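Long-range contact in sulfate transporter 4.1, chloroplastic (Arabidopsis thaliana, PDB 7LHV), which cotransports sulfate with protons across the membrane as a member of the SLC26/SulP family and may help regulate sulfate assimilation: residues L154-I166 / H329-V343. Sequence-based numbering, arbitrary orientation.
With S1P ((2S,3R,4E)-2-amino-3-hydroxyoctadec-4-en-1-yl dihydrogen phosphate), chain C.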
# COMPACT_ATOMS: atom_id res chain seq x y z
N LEU A 154 -20.71 -11.58 -10.24
CA LEU A 154 -19.35 -11.61 -9.71
C LEU A 154 -19.29 -12.26 -8.34
O LEU A 154 -18.41 -13.09 -8.07
CB LEU A 154 -18.78 -10.19 -9.66
CG LEU A 154 -17.31 -10.08 -9.29
CD1 LEU A 154 -16.47 -10.88 -10.26
CD2 LEU A 154 -16.87 -8.63 -9.28
N VAL A 155 -20.21 -11.89 -7.44
CA VAL A 155 -20.21 -12.48 -6.11
C VAL A 155 -20.53 -13.97 -6.19
O VAL A 155 -19.96 -14.78 -5.44
CB VAL A 155 -21.18 -11.73 -5.19
CG1 VAL A 155 -21.48 -12.53 -3.95
CG2 VAL A 155 -20.61 -10.38 -4.82
N SER A 156 -21.43 -14.36 -7.09
CA SER A 156 -21.71 -15.78 -7.28
C SER A 156 -20.48 -16.52 -7.78
O SER A 156 -20.20 -17.64 -7.34
CB SER A 156 -22.88 -15.95 -8.26
OG SER A 156 -24.08 -15.45 -7.71
N LEU A 157 -19.73 -15.91 -8.70
CA LEU A 157 -18.49 -16.53 -9.18
C LEU A 157 -17.48 -16.69 -8.05
O LEU A 157 -16.83 -17.73 -7.94
CB LEU A 157 -17.90 -15.70 -10.31
CG LEU A 157 -16.50 -16.11 -10.76
CD1 LEU A 157 -16.51 -17.46 -11.43
CD2 LEU A 157 -15.92 -15.05 -11.68
N LEU A 158 -17.32 -15.67 -7.21
CA LEU A 158 -16.38 -15.76 -6.10
C LEU A 158 -16.80 -16.82 -5.09
O LEU A 158 -15.97 -17.57 -4.57
CB LEU A 158 -16.23 -14.40 -5.42
CG LEU A 158 -15.70 -13.28 -6.31
CD1 LEU A 158 -15.69 -11.96 -5.56
CD2 LEU A 158 -14.32 -13.61 -6.82
N VAL A 159 -18.10 -16.89 -4.80
CA VAL A 159 -18.62 -17.91 -3.89
C VAL A 159 -18.35 -19.30 -4.46
O VAL A 159 -17.91 -20.20 -3.74
CB VAL A 159 -20.11 -17.68 -3.63
CG1 VAL A 159 -20.75 -18.93 -3.05
CG2 VAL A 159 -20.31 -16.50 -2.70
N SER A 160 -18.61 -19.49 -5.75
CA SER A 160 -18.33 -20.77 -6.38
C SER A 160 -16.84 -21.10 -6.31
O SER A 160 -16.47 -22.25 -6.05
CB SER A 160 -18.80 -20.75 -7.83
OG SER A 160 -18.33 -21.90 -8.52
N ASN A 161 -15.99 -20.10 -6.53
CA ASN A 161 -14.55 -20.32 -6.47
C ASN A 161 -14.13 -20.81 -5.09
O ASN A 161 -13.43 -21.83 -4.97
CB ASN A 161 -13.82 -19.02 -6.83
CG ASN A 161 -12.35 -19.23 -7.08
OD1 ASN A 161 -11.51 -18.57 -6.48
ND2 ASN A 161 -12.03 -20.15 -7.98
N ALA A 162 -14.59 -20.13 -4.04
CA ALA A 162 -14.23 -20.53 -2.69
C ALA A 162 -14.77 -21.92 -2.35
O ALA A 162 -14.04 -22.77 -1.81
CB ALA A 162 -14.74 -19.49 -1.68
N LEU A 163 -16.04 -22.17 -2.66
CA LEU A 163 -16.63 -23.46 -2.30
C LEU A 163 -15.93 -24.60 -3.02
O LEU A 163 -15.62 -25.63 -2.41
CB LEU A 163 -18.13 -23.47 -2.62
CG LEU A 163 -19.01 -22.45 -1.91
CD1 LEU A 163 -20.46 -22.92 -1.91
CD2 LEU A 163 -18.52 -22.16 -0.51
N GLY A 164 -15.68 -24.44 -4.32
CA GLY A 164 -14.96 -25.47 -5.06
C GLY A 164 -13.55 -25.67 -4.56
O GLY A 164 -13.03 -26.79 -4.57
N GLY A 165 -12.90 -24.59 -4.11
CA GLY A 165 -11.61 -24.74 -3.47
C GLY A 165 -11.67 -25.47 -2.15
O GLY A 165 -10.67 -26.04 -1.72
N ILE A 166 -12.83 -25.47 -1.49
CA ILE A 166 -12.98 -26.19 -0.23
C ILE A 166 -13.69 -27.52 -0.43
O ILE A 166 -13.12 -28.59 -0.16
CB ILE A 166 -13.72 -25.33 0.81
CG1 ILE A 166 -12.89 -24.09 1.15
CG2 ILE A 166 -13.99 -26.14 2.06
CD1 ILE A 166 -13.55 -23.18 2.15
N HIS A 329 -14.75 -24.13 9.33
CA HIS A 329 -14.10 -23.66 8.12
C HIS A 329 -14.02 -22.15 8.04
O HIS A 329 -13.54 -21.61 7.04
CB HIS A 329 -14.82 -24.18 6.87
CG HIS A 329 -14.83 -25.67 6.76
ND1 HIS A 329 -13.86 -26.37 6.08
CD2 HIS A 329 -15.71 -26.60 7.21
CE1 HIS A 329 -14.14 -27.67 6.13
NE2 HIS A 329 -15.25 -27.83 6.81
N ALA A 330 -14.47 -21.45 9.09
CA ALA A 330 -14.57 -19.99 9.02
C ALA A 330 -13.23 -19.35 8.70
O ALA A 330 -13.16 -18.42 7.90
CB ALA A 330 -15.14 -19.44 10.32
N LYS A 331 -12.15 -19.84 9.32
CA LYS A 331 -10.84 -19.24 9.07
C LYS A 331 -10.40 -19.40 7.62
O LYS A 331 -9.63 -18.58 7.11
CB LYS A 331 -9.79 -19.85 10.01
CG LYS A 331 -10.04 -19.54 11.48
CD LYS A 331 -9.02 -20.24 12.38
CE LYS A 331 -9.33 -20.01 13.85
NZ LYS A 331 -8.37 -20.73 14.74
N THR A 332 -10.88 -20.44 6.94
CA THR A 332 -10.55 -20.61 5.53
C THR A 332 -11.26 -19.57 4.67
O THR A 332 -10.81 -19.27 3.56
CB THR A 332 -10.92 -22.02 5.09
OG1 THR A 332 -10.38 -22.96 6.02
CG2 THR A 332 -10.37 -22.33 3.70
N LEU A 333 -12.37 -19.01 5.17
CA LEU A 333 -13.23 -18.15 4.37
C LEU A 333 -12.96 -16.66 4.55
O LEU A 333 -13.58 -15.86 3.86
CB LEU A 333 -14.70 -18.45 4.68
CG LEU A 333 -15.13 -19.83 4.19
CD1 LEU A 333 -16.50 -20.19 4.73
CD2 LEU A 333 -15.09 -19.90 2.68
N LEU A 334 -12.06 -16.27 5.46
CA LEU A 334 -11.70 -14.86 5.56
C LEU A 334 -11.13 -14.30 4.26
O LEU A 334 -11.54 -13.19 3.87
CB LEU A 334 -10.74 -14.63 6.73
CG LEU A 334 -11.28 -14.48 8.15
CD1 LEU A 334 -12.14 -13.24 8.27
CD2 LEU A 334 -12.04 -15.68 8.63
N PRO A 335 -10.21 -14.97 3.55
CA PRO A 335 -9.70 -14.37 2.31
C PRO A 335 -10.77 -14.11 1.27
O PRO A 335 -10.67 -13.13 0.52
CB PRO A 335 -8.66 -15.40 1.82
CG PRO A 335 -9.00 -16.66 2.53
CD PRO A 335 -9.51 -16.22 3.87
N THR A 336 -11.80 -14.95 1.20
CA THR A 336 -12.91 -14.68 0.29
C THR A 336 -13.86 -13.64 0.87
O THR A 336 -14.29 -12.72 0.17
CB THR A 336 -13.67 -15.98 -0.02
OG1 THR A 336 -12.78 -16.89 -0.68
CG2 THR A 336 -14.84 -15.69 -0.94
N SER A 337 -14.18 -13.76 2.17
CA SER A 337 -15.11 -12.82 2.80
C SER A 337 -14.63 -11.38 2.67
O SER A 337 -15.43 -10.47 2.47
CB SER A 337 -15.29 -13.18 4.27
OG SER A 337 -15.74 -14.51 4.42
N ALA A 338 -13.32 -11.16 2.80
CA ALA A 338 -12.77 -9.84 2.55
C ALA A 338 -12.96 -9.44 1.09
O ALA A 338 -13.46 -8.35 0.79
CB ALA A 338 -11.30 -9.79 2.94
N LEU A 339 -12.59 -10.33 0.17
CA LEU A 339 -12.65 -10.01 -1.25
C LEU A 339 -14.05 -9.59 -1.66
O LEU A 339 -14.24 -8.51 -2.24
CB LEU A 339 -12.18 -11.21 -2.07
CG LEU A 339 -12.32 -11.14 -3.59
CD1 LEU A 339 -11.61 -9.92 -4.14
CD2 LEU A 339 -11.78 -12.41 -4.22
N ILE A 340 -15.05 -10.42 -1.34
CA ILE A 340 -16.43 -10.06 -1.63
C ILE A 340 -16.77 -8.72 -0.99
O ILE A 340 -17.35 -7.84 -1.64
CB ILE A 340 -17.38 -11.17 -1.15
CG1 ILE A 340 -17.30 -12.38 -2.07
CG2 ILE A 340 -18.81 -10.65 -1.07
CD1 ILE A 340 -17.99 -13.61 -1.52
N THR A 341 -16.36 -8.52 0.27
CA THR A 341 -16.62 -7.25 0.93
C THR A 341 -15.99 -6.11 0.15
O THR A 341 -16.62 -5.06 -0.05
CB THR A 341 -16.08 -7.27 2.36
OG1 THR A 341 -16.74 -8.31 3.10
CG2 THR A 341 -16.32 -5.94 3.04
N GLY A 342 -14.77 -6.30 -0.35
CA GLY A 342 -14.15 -5.27 -1.16
C GLY A 342 -15.00 -4.91 -2.36
O GLY A 342 -15.17 -3.73 -2.67
N VAL A 343 -15.59 -5.92 -3.01
CA VAL A 343 -16.49 -5.66 -4.12
C VAL A 343 -17.61 -4.73 -3.68
O VAL A 343 -17.90 -3.72 -4.33
CB VAL A 343 -17.04 -6.98 -4.68
CG1 VAL A 343 -18.22 -6.72 -5.59
CG2 VAL A 343 -15.95 -7.74 -5.42
C1 S1P C . -3.74 -16.07 -2.95
O1 S1P C . -3.88 -17.48 -3.22
C2 S1P C . -4.48 -15.79 -1.66
N2 S1P C . -5.44 -16.85 -1.31
C3 S1P C . -5.13 -14.40 -1.65
O3 S1P C . -4.73 -13.81 -0.42
C4 S1P C . -6.62 -14.44 -1.76
C5 S1P C . -7.42 -13.38 -1.81
C6 S1P C . -7.12 -11.92 -1.78
C7 S1P C . -8.01 -11.10 -0.85
C8 S1P C . -7.90 -9.60 -1.07
C9 S1P C . -8.85 -8.76 -0.24
C10 S1P C . -8.82 -7.28 -0.57
C11 S1P C . -10.04 -6.75 -1.30
C12 S1P C . -9.72 -5.89 -2.49
C13 S1P C . -10.85 -5.70 -3.47
C14 S1P C . -10.64 -6.43 -4.77
C15 S1P C . -10.88 -5.61 -6.02
C16 S1P C . -10.63 -6.34 -7.32
C17 S1P C . -9.52 -5.80 -8.19
P22 S1P C . -2.90 -18.04 -4.32
O23 S1P C . -3.72 -18.94 -5.25
O24 S1P C . -2.41 -16.83 -5.06
O25 S1P C . -1.80 -18.76 -3.65
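The imidazole of His329, the one flat side-chain group at this interface, meets the CG2 methyl of Ile166, which approaches its ND1 obliquely at 4.0 Å while the two side chains slide past each other in opposite directions. The other branch of Ile166 points into the partner helix: with CG1 anti to the carbonyl carbon (chi1 -64°), CD1 meets Thr332 CG2 tip to tip at 3.6 Å and also touches Leu333 CD2. Cutting Ile166 back to an alanine would probably open a gap beside Thr332 and Leu333 and leave the His329 ring freer to turn. The two helix segments run antiparallel, their axes 10.4 Å apart at 164°, and the seam between them is largely a row of apolar side chains. Ala162 CB lies 3.4 Å from Thr336 OG1. Further along, Leu158 forks over the opposite helix, CD2 against Leu339 CD2 at 3.8 Å and CD1 against Ile340 CG1, while Ile340 sends CD1 to Val159 CG2 and CG2 to Val155 CG2. Leu154 CD2 and Val343 CG2 extend the row. Across the kink at Pro335 and Thr336, Ser337 OG donates to Leu333 O from above the carbonyl plane; Ser337 N bonds to the same oxygen. Leu339 also turns CD1 to the bound sphingosine phosphate, 3.7 Å from C14. Both helices, predicted to span the membrane, belong to the sulfate permease region; helix 173-194 flanks Leu163 and Ser337, helix 206-229 touches Leu154, and helix 477-496 packs on Leu158 and Leu339.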